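Putative dioxygenase (1H-3-hydroxy-4-oxoquinaldine 2,4-dioxygenase) (Mycobacteroides abscessus subsp. abscessus, PDB 6RA3) cleaves the quinolone ring of the Pseudomonas quorum-sensing signal PQS, giving N-octanoylanthranilate and carbon monoxide, on an alpha/beta-hydrolase fold. Local coordinates at residues Gln11-Asp16 with Arg53-Gly58; Phe69-Met74 with Gly99-Glu104; Ile105-Gly110 with Ala203-Cys208. All coordinates share one frame; numbering follows the deposited sequence.

Interaction 1 of 3, residues Gln11-Asp16 with Arg53-Gly58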
loop_
_atom_site.group_PDB
_atom_site.type_symbol
_atom_site.label_atom_id
_atom_site.label_comp_id
_atom_site.label_asym_id
_atom_site.label_seq_id
_atom_site.Cartn_x
_atom_site.Cartn_y
_atom_site.Cartn_z
ATOM N N GLN A 11 -0.427 11.812 11.957
ATOM C CA GLN A 11 -0.750 10.563 11.267
ATOM C C GLN A 11 0.223 9.466 11.672
ATOM O O GLN A 11 1.427 9.554 11.398
ATOM C CB GLN A 11 -0.733 10.714 9.745
ATOM C CG GLN A 11 -1.268 9.420 9.073
ATOM C CD GLN A 11 -1.669 9.578 7.640
ATOM O OE1 GLN A 11 -2.835 9.811 7.312
ATOM N NE2 GLN A 11 -0.717 9.402 6.771
ATOM N N ILE A 12 -0.315 8.415 12.288
ATOM C CA ILE A 12 0.455 7.269 12.778
ATOM C C ILE A 12 0.104 6.058 11.925
ATOM O O ILE A 12 -1.012 5.543 12.015
ATOM C CB ILE A 12 0.150 6.986 14.265
ATOM C CG1 ILE A 12 0.392 8.248 15.100
ATOM C CG2 ILE A 12 0.960 5.781 14.775
ATOM C CD1 ILE A 12 1.865 8.764 15.043
ATOM N N ALA A 13 1.060 5.573 11.155
ATOM C CA ALA A 13 0.895 4.346 10.406
ATOM C C ALA A 13 1.179 3.138 11.284
ATOM O O ALA A 13 2.037 3.168 12.171
ATOM C CB ALA A 13 1.830 4.304 9.222
ATOM N N PHE A 14 0.480 2.055 10.994
ATOM C CA PHE A 14 0.596 0.833 11.787
ATOM C C PHE A 14 0.003 -0.339 11.007
ATOM O O PHE A 14 -0.627 -0.167 9.954
ATOM C CB PHE A 14 -0.096 1.024 13.128
ATOM C CG PHE A 14 -1.595 1.086 13.046
ATOM C CD1 PHE A 14 -2.232 2.273 12.743
ATOM C CD2 PHE A 14 -2.370 -0.055 13.270
ATOM C CE1 PHE A 14 -3.613 2.339 12.635
ATOM C CE2 PHE A 14 -3.751 0.003 13.171
ATOM C CZ PHE A 14 -4.376 1.212 12.881
ATOM N N ASP A 15 0.251 -1.542 11.515
ATOM C CA ASP A 15 -0.598 -2.682 11.187
ATOM C C ASP A 15 -0.780 -3.547 12.430
ATOM O O ASP A 15 -0.037 -3.452 13.411
ATOM C CB ASP A 15 -0.070 -3.463 9.977
ATOM C CG ASP A 15 1.177 -4.277 10.258
ATOM O OD1 ASP A 15 1.562 -5.033 9.336
ATOM O OD2 ASP A 15 1.760 -4.186 11.366
ATOM N N ASP A 16 -1.829 -4.353 12.380
ATOM C CA ASP A 16 -2.377 -5.062 13.532
ATOM C C ASP A 16 -2.709 -6.469 13.054
ATOM O O ASP A 16 -3.577 -6.627 12.198
ATOM C CB ASP A 16 -3.608 -4.314 14.037
ATOM C CG ASP A 16 -4.409 -5.091 15.045
ATOM O OD1 ASP A 16 -3.851 -6.069 15.592
ATOM O OD2 ASP A 16 -5.598 -4.709 15.282
ATOM N N ARG A 53 2.483 -3.382 14.808
ATOM C CA ARG A 53 3.711 -2.710 14.393
ATOM C C ARG A 53 3.413 -1.226 14.212
ATOM O O ARG A 53 2.439 -0.865 13.547
ATOM C CB ARG A 53 4.275 -3.308 13.110
ATOM C CG ARG A 53 4.618 -4.770 13.188
ATOM C CD ARG A 53 5.402 -5.201 11.977
ATOM N NE ARG A 53 4.534 -5.184 10.802
ATOM C CZ ARG A 53 4.949 -5.307 9.549
ATOM N NH1 ARG A 53 6.238 -5.452 9.268
ATOM N NH2 ARG A 53 4.057 -5.296 8.572
ATOM N N VAL A 54 4.226 -0.367 14.835
ATOM C CA VAL A 54 3.918 1.054 14.940
ATOM C C VAL A 54 5.017 1.863 14.268
ATOM O O VAL A 54 6.207 1.607 14.461
ATOM C CB VAL A 54 3.755 1.499 16.402
ATOM C CG1 VAL A 54 3.571 3.003 16.474
ATOM C CG2 VAL A 54 2.592 0.806 17.047
ATOM N N CYS A 55 4.600 2.853 13.489
ATOM C CA CYS A 55 5.497 3.812 12.863
ATOM C C CYS A 55 5.494 5.091 13.689
ATOM O O CYS A 55 4.473 5.458 14.264
ATOM C CB CYS A 55 5.047 4.132 11.431
ATOM S SG CYS A 55 5.230 2.833 10.207
ATOM N N TRP A 56 6.653 5.753 13.772
ATOM C CA TRP A 56 6.704 7.090 14.357
ATOM C C TRP A 56 5.994 8.104 13.453
ATOM O O TRP A 56 5.859 7.908 12.242
ATOM C CB TRP A 56 8.157 7.532 14.559
ATOM C CG TRP A 56 9.003 6.550 15.278
ATOM C CD1 TRP A 56 10.148 5.955 14.820
ATOM C CD2 TRP A 56 8.775 6.034 16.593
ATOM N NE1 TRP A 56 10.646 5.108 15.777
ATOM C CE2 TRP A 56 9.815 5.136 16.872
ATOM C CE3 TRP A 56 7.787 6.255 17.565
ATOM C CZ2 TRP A 56 9.899 4.447 18.086
ATOM C CZ3 TRP A 56 7.868 5.561 18.758
ATOM C CH2 TRP A 56 8.929 4.690 19.017
ATOM N N ARG A 57 5.523 9.182 14.065
ATOM C CA ARG A 57 5.036 10.326 13.305
ATOM C C ARG A 57 6.091 10.755 12.293
ATOM O O ARG A 57 7.291 10.626 12.527
ATOM C CB ARG A 57 4.630 11.474 14.250
ATOM C CG ARG A 57 5.762 12.277 14.894
ATOM C CD ARG A 57 5.230 13.495 15.625
ATOM N NE ARG A 57 4.224 13.209 16.638
ATOM C CZ ARG A 57 3.623 14.145 17.356
ATOM N NH1 ARG A 57 3.912 15.427 17.157
ATOM N NH2 ARG A 57 2.728 13.814 18.270
ATOM N N GLY A 58 5.631 11.157 11.107
ATOM C CA GLY A 58 6.540 11.511 10.036
ATOM C C GLY A 58 7.254 10.356 9.362
ATOM O O GLY A 58 8.042 10.592 8.437
HETATM O O HOH W 1 3.028 11.259 10.410
HETATM O O HOH W 2 3.353 7.455 10.897
#
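The carboxylate of Asp15 sits at the edge of the Arg53 guanidinium, near its plane. The two planes are turned 36° apart. Residues 11-16 and 53-58 join two neighbouring antiparallel strands in the central sheet of the alpha/beta-hydrolase fold. The ring of Phe14 leads away from 53-58, and the carbonyl oxygen of Ile12, in its own strand, lies at the ring edge.

Arg53 grips the carboxylate side-on through NE and NH2. The straighter bond runs from Arg53 NH2 to Asp15 OD1 at 2.6 Å, with OD1 met from above the carboxylate plane. Arg53 NE reaches Asp15 OD2 at 3.0 Å on the syn side. The bend of the Arg53 chain at chi3 (-70°) turns NE back toward the carboxylate. Gln17 also bonds OD1, and Asp39 takes Arg53 NH1 in a second salt bridge. These partners probably favour the charged form of Asp15.

Asp15 and Arg53 form a hydrogen-bonded antiparallel pair, with Arg53 N donating to Asp15 O at 2.9 Å. Phe14 and Val54 are the next, non-hydrogen-bonded pair. Cys55 N then donates to Ala13 O at 2.9 Å. Ala13 CB rests on Cys55 SG, 3.8 Å away.

Farther along, 53-58 has left its strand, and waters fill in for direct backbone bonds. One water accepts a hydrogen bond from Ala13 N and donates to Gln11 O and Trp56 O. Ile12 CG2 touches Cys55 O at 3.6 Å, and Ile12 CD1 ends 3.8 Å from Arg57 N.

Interaction 2 of 3, residues Phe69-Met74 with Gly99-Glu104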
loop_
_atom_site.group_PDB
_atom_site.type_symbol
_atom_site.label_atom_id
_atom_site.label_comp_id
_atom_site.label_asym_id
_atom_site.label_seq_id
_atom_site.Cartn_x
_atom_site.Cartn_y
_atom_site.Cartn_z
ATOM N N PHE A 69 9.572 17.181 17.051
ATOM C CA PHE A 69 9.092 16.237 18.046
ATOM C C PHE A 69 10.282 15.429 18.538
ATOM O O PHE A 69 11.321 15.362 17.884
ATOM C CB PHE A 69 8.004 15.314 17.454
ATOM C CG PHE A 69 8.536 14.279 16.466
ATOM C CD1 PHE A 69 8.597 14.560 15.103
ATOM C CD2 PHE A 69 8.953 13.019 16.910
ATOM C CE1 PHE A 69 9.092 13.618 14.198
ATOM C CE2 PHE A 69 9.451 12.076 16.022
ATOM C CZ PHE A 69 9.518 12.365 14.660
ATOM N N GLY A 70 10.095 14.777 19.669
ATOM C CA GLY A 70 11.064 13.806 20.165
ATOM C C GLY A 70 10.391 12.716 20.970
ATOM O O GLY A 70 9.281 12.274 20.637
ATOM N N ILE A 71 11.047 12.296 22.057
ATOM C CA ILE A 71 10.652 11.050 22.723
ATOM C C ILE A 71 9.290 11.186 23.401
ATOM O O ILE A 71 8.472 10.256 23.356
ATOM C CB ILE A 71 11.773 10.602 23.685
ATOM C CG1 ILE A 71 13.001 10.220 22.858
ATOM C CG2 ILE A 71 11.367 9.398 24.488
ATOM C CD1 ILE A 71 14.308 10.248 23.624
ATOM N N ASP A 72 9.001 12.338 24.019
ATOM C CA ASP A 72 7.679 12.537 24.618
ATOM C C ASP A 72 6.546 12.295 23.615
ATOM O O ASP A 72 5.514 11.693 23.961
ATOM C CB ASP A 72 7.567 13.949 25.197
ATOM C CG ASP A 72 8.393 14.127 26.467
ATOM O OD1 ASP A 72 8.665 13.104 27.139
ATOM O OD2 ASP A 72 8.765 15.280 26.788
ATOM N N GLU A 73 6.719 12.777 22.372
ATOM C CA GLU A 73 5.705 12.612 21.331
ATOM C C GLU A 73 5.654 11.164 20.833
ATOM O O GLU A 73 4.577 10.630 20.572
ATOM C CB GLU A 73 5.986 13.571 20.165
ATOM C CG GLU A 73 5.625 15.014 20.429
ATOM C CD GLU A 73 6.518 15.671 21.486
ATOM O OE1 GLU A 73 7.739 15.386 21.495
ATOM O OE2 GLU A 73 5.989 16.450 22.318
ATOM N N MET A 74 6.804 10.524 20.676
ATOM C CA MET A 74 6.816 9.140 20.216
ATOM C C MET A 74 6.031 8.245 21.175
ATOM O O MET A 74 5.255 7.383 20.744
ATOM C CB MET A 74 8.263 8.678 20.058
ATOM C CG MET A 74 8.970 9.295 18.844
ATOM S SD MET A 74 10.759 9.402 19.039
ATOM C CE MET A 74 11.313 7.995 18.113
ATOM N N GLY A 99 14.276 2.523 21.818
ATOM C CA GLY A 99 14.270 2.120 23.224
ATOM C C GLY A 99 13.928 3.250 24.168
ATOM O O GLY A 99 13.275 3.041 25.198
ATOM N N TRP A 100 14.348 4.476 23.832
ATOM C CA TRP A 100 14.072 5.580 24.731
ATOM C C TRP A 100 12.589 5.818 24.872
ATOM O O TRP A 100 12.115 6.121 25.970
ATOM C CB TRP A 100 14.760 6.867 24.258
ATOM C CG TRP A 100 16.237 6.842 24.268
ATOM C CD1 TRP A 100 17.061 6.557 23.219
ATOM C CD2 TRP A 100 17.095 7.146 25.384
ATOM N NE1 TRP A 100 18.381 6.659 23.612
ATOM C CE2 TRP A 100 18.428 7.005 24.936
ATOM C CE3 TRP A 100 16.865 7.520 26.714
ATOM C CZ2 TRP A 100 19.535 7.231 25.774
ATOM C CZ3 TRP A 100 17.978 7.750 27.543
ATOM C CH2 TRP A 100 19.283 7.595 27.057
ATOM N N ALA A 101 11.836 5.746 23.756
ATOM C CA ALA A 101 10.390 5.914 23.824
ATOM C C ALA A 101 9.738 4.733 24.523
ATOM O O ALA A 101 8.800 4.909 25.311
ATOM C CB ALA A 101 9.821 6.080 22.418
ATOM N N ALA A 102 10.224 3.526 24.239
ATOM C CA ALA A 102 9.705 2.331 24.918
ATOM C C ALA A 102 9.796 2.463 26.440
ATOM O O ALA A 102 8.853 2.111 27.159
ATOM C CB ALA A 102 10.469 1.091 24.446
ATOM N N LEU A 103 10.912 2.999 26.952
ATOM C CA LEU A 103 11.043 3.162 28.403
ATOM C C LEU A 103 10.157 4.292 28.915
ATOM O O LEU A 103 9.575 4.195 30.002
ATOM C CB LEU A 103 12.510 3.390 28.753
ATOM C CG LEU A 103 13.373 2.204 28.309
ATOM C CD1 LEU A 103 14.850 2.505 28.343
ATOM C CD2 LEU A 103 13.065 1.007 29.207
ATOM N N GLU A 104 10.011 5.358 28.133
ATOM C CA GLU A 104 9.072 6.400 28.511
ATOM C C GLU A 104 7.669 5.837 28.571
ATOM O O GLU A 104 6.917 6.136 29.506
ATOM C CB GLU A 104 9.157 7.582 27.524
ATOM C CG GLU A 104 8.195 8.731 27.825
ATOM C CD GLU A 104 8.417 9.363 29.204
ATOM O OE1 GLU A 104 9.555 9.287 29.706
ATOM O OE2 GLU A 104 7.455 9.934 29.779
HETATM O O HOH W 3 7.527 12.954 30.342
#
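Ile71 is the main bump of this contact. Its two branches straddle the surface of helix 99-109 where Trp100, Ala101 and Glu104 meet. CD1 presses on Trp100 CB at 3.5 Å and comes obliquely to the start of the indole. CG2 drops onto the backbone beside Ala101, 3.7 Å from Ala101 CA, and also meets Glu104 CB at 4.2 Å. The small Ala101 gives a shallow hollow that lets the backbones come close, with Ile71 CA and Ala101 CA 5.3 Å apart. With chi1 at -67°, CG1 lies beside the backbone N and CG2 anti to it, which sends CG2 onto that hollow. One turn on, Met74 CB covers the other part of Ala101, with CB to CB at 3.8 Å.

The contact packs the first turn of helix 71-84 against the first turns of helix 99-109. In alpha/beta hydrolases the latter helix follows the nucleophile elbow, the sharp turn after strand 90-95. Here that turn carries His97, which probably binds substrate. The indole of Trp100 leads away from Ile71, and its ring meets that of His97 nearly parallel. Tyr191 meets the indole edge-to-face.

Gly70 is the N-cap of helix 71-84. Its N donates to Glu73 OE1 at 3.0 Å, the one half of a capping box that a glycine N-cap allows.

Toward the outside the contact turns polar. Asp72 OD1 and Glu104 OE2 lie 4.3 Å apart and share a water, whose bond to Asp72 is weak. Arg108 and Arg200 form salt bridges with Glu104, and Arg108 has a long, weak ion pair with Asp72. These arginines probably offset the charge of the two acids, while apolar packing without direct hydrogen bonds holds the inner part together.

Interaction 3 of 3, residues Ile105-Gly110 with Ala203-Cys208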
loop_
_atom_site.group_PDB
_atom_site.type_symbol
_atom_site.label_atom_id
_atom_site.label_comp_id
_atom_site.label_asym_id
_atom_site.label_seq_id
_atom_site.Cartn_x
_atom_site.Cartn_y
_atom_site.Cartn_z
ATOM N N ILE A 105 7.295 5.008 27.585
ATOM C CA ILE A 105 5.962 4.394 27.600
ATOM C C ILE A 105 5.811 3.497 28.827
ATOM O O ILE A 105 4.767 3.498 29.497
ATOM C CB ILE A 105 5.700 3.606 26.300
ATOM C CG1 ILE A 105 5.663 4.540 25.073
ATOM C CG2 ILE A 105 4.393 2.794 26.415
ATOM C CD1 ILE A 105 5.886 3.820 23.711
ATOM N N ALA A 106 6.837 2.694 29.127
ATOM C CA ALA A 106 6.750 1.833 30.309
ATOM C C ALA A 106 6.553 2.659 31.570
ATOM O O ALA A 106 5.771 2.283 32.450
ATOM C CB ALA A 106 7.995 0.973 30.440
ATOM N N ASP A 107 7.228 3.810 31.660
ATOM C CA ASP A 107 7.137 4.632 32.862
ATOM C C ASP A 107 5.766 5.276 32.989
ATOM O O ASP A 107 5.251 5.448 34.102
ATOM C CB ASP A 107 8.221 5.706 32.838
ATOM C CG ASP A 107 8.341 6.444 34.158
ATOM O OD1 ASP A 107 7.912 5.890 35.195
ATOM O OD2 ASP A 107 8.855 7.589 34.145
ATOM N N ARG A 108 5.154 5.644 31.863
ATOM C CA ARG A 108 3.887 6.358 31.950
ATOM C C ARG A 108 2.737 5.452 32.358
ATOM O O ARG A 108 1.790 5.913 33.006
ATOM C CB ARG A 108 3.584 7.025 30.612
ATOM C CG ARG A 108 4.548 8.139 30.261
ATOM C CD ARG A 108 4.134 8.843 28.992
ATOM N NE ARG A 108 5.065 9.930 28.698
ATOM C CZ ARG A 108 4.810 10.922 27.859
ATOM N NH1 ARG A 108 3.652 10.955 27.226
ATOM N NH2 ARG A 108 5.716 11.867 27.655
ATOM N N LEU A 109 2.770 4.186 31.964
ATOM C CA LEU A 109 1.590 3.332 32.074
ATOM C C LEU A 109 1.653 2.341 33.228
ATOM O O LEU A 109 0.601 1.844 33.659
ATOM C CB LEU A 109 1.387 2.550 30.774
ATOM C CG LEU A 109 1.110 3.398 29.540
ATOM C CD1 LEU A 109 1.124 2.519 28.302
ATOM C CD2 LEU A 109 -0.189 4.154 29.683
ATOM N N GLY A 110 2.851 2.027 33.705
ATOM C CA GLY A 110 3.027 1.127 34.820
ATOM C C GLY A 110 3.248 -0.292 34.346
ATOM O O GLY A 110 3.081 -0.628 33.166
ATOM N N ALA A 203 15.685 5.136 37.040
ATOM C CA ALA A 203 14.739 6.170 37.428
ATOM C C ALA A 203 13.279 5.740 37.281
ATOM O O ALA A 203 12.383 6.532 37.601
ATOM C CB ALA A 203 14.998 7.426 36.603
ATOM N N LEU A 204 13.008 4.517 36.815
ATOM C CA LEU A 204 11.627 4.073 36.627
ATOM C C LEU A 204 10.945 3.884 37.968
ATOM O O LEU A 204 11.471 3.191 38.846
ATOM C CB LEU A 204 11.592 2.763 35.837
ATOM C CG LEU A 204 11.910 2.871 34.346
ATOM C CD1 LEU A 204 12.233 1.510 33.765
ATOM C CD2 LEU A 204 10.755 3.552 33.598
ATOM N N ALA A 205 9.764 4.499 38.119
ATOM C CA ALA A 205 8.915 4.337 39.303
ATOM C C ALA A 205 8.811 2.878 39.749
ATOM O O ALA A 205 9.327 2.507 40.809
ATOM C CB ALA A 205 7.505 4.888 39.031
ATOM N N GLU A 206 8.126 2.044 38.964
ATOM C CA GLU A 206 8.027 0.611 39.236
ATOM C C GLU A 206 8.545 -0.140 38.015
ATOM O O GLU A 206 7.791 -0.382 37.059
ATOM C CB GLU A 206 6.590 0.208 39.585
ATOM C CG GLU A 206 5.481 0.750 38.674
ATOM C CD GLU A 206 4.212 -0.109 38.713
ATOM O OE1 GLU A 206 4.042 -0.922 39.654
ATOM O OE2 GLU A 206 3.385 0.016 37.788
ATOM N N PRO A 207 9.826 -0.517 37.995
ATOM C CA PRO A 207 10.399 -1.149 36.792
ATOM C C PRO A 207 9.673 -2.433 36.426
ATOM O O PRO A 207 9.589 -3.369 37.224
ATOM C CB PRO A 207 11.855 -1.434 37.191
ATOM C CG PRO A 207 12.121 -0.624 38.375
ATOM C CD PRO A 207 10.820 -0.360 39.067
ATOM N N CYS A 208 9.159 -2.478 35.200
ATOM C CA CYS A 208 8.746 -3.740 34.602
ATOM C C CYS A 208 9.987 -4.566 34.227
ATOM O O CYS A 208 11.127 -4.117 34.359
ATOM C CB CYS A 208 7.878 -3.472 33.368
ATOM S SG CYS A 208 8.820 -2.742 32.006
HETATM O O HOH W 4 8.055 0.585 34.414
HETATM O O HOH W 5 11.259 7.749 35.267
HETATM O O HOH W 6 7.382 2.715 35.880
#
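Asp107 and Leu204 run alongside each other, pointing opposite ways. Leu204 CD2 lies against Asp107 CB at 3.4 Å. The contact joins the end of helix 99-109 to the loop that leads into strand 209-214, on one flank of the alpha/beta-hydrolase fold. Asp107 holds CG anti to its N atom (chi1 -170°), which carries the carboxylate past the leucine methyl toward the loop. There OD1 passes over Ala205, 4.0 Å from Ala205 CB.

No direct hydrogen bond crosses the contact, and waters do the linking. One donates to Asp107 OD2 at 2.7 Å and to Ala203 O at 2.9 Å. Another accepts from Glu206 N and can donate to Asp107 OD1, one of several acceptors near it. Arg200 adds a salt bridge to OD2.

On the inner side, Ala106 and Cys208 point at each other, and Ala106 CB meets Cys208 SG at 4.1 Å. Val117 of strand 116-120 touches both side chains.

Gly110 follows the helix and leaves it with positive phi. The Glu206 chain, extended beyond CG, reaches across to this turn. Its OE2 accepts a hydrogen bond from Ala111 N and lies 3.2 Å from Gly110 CA.

How the interactions relate
Interaction 1 is a buried sheet contact, held by backbone bonds and a salt bridge. Interactions 2 and 3 are only partly buried and have no direct hydrogen bonds across them. Both use helix 99-109, at its start and its end. Interaction 2 is mostly apolar helix packing, whereas interaction 3 relies more on water at a loop. Interactions 1 and 2 touch: Trp56 packs on Met74 and Ala101, and Arg57 on Phe69 and Glu73. Interactions 2 and 3 meet where Arg108 approaches Asp72 in a weak ion pair. Interactions 1 and 3 do not touch, and their centres are about 23 Å apart.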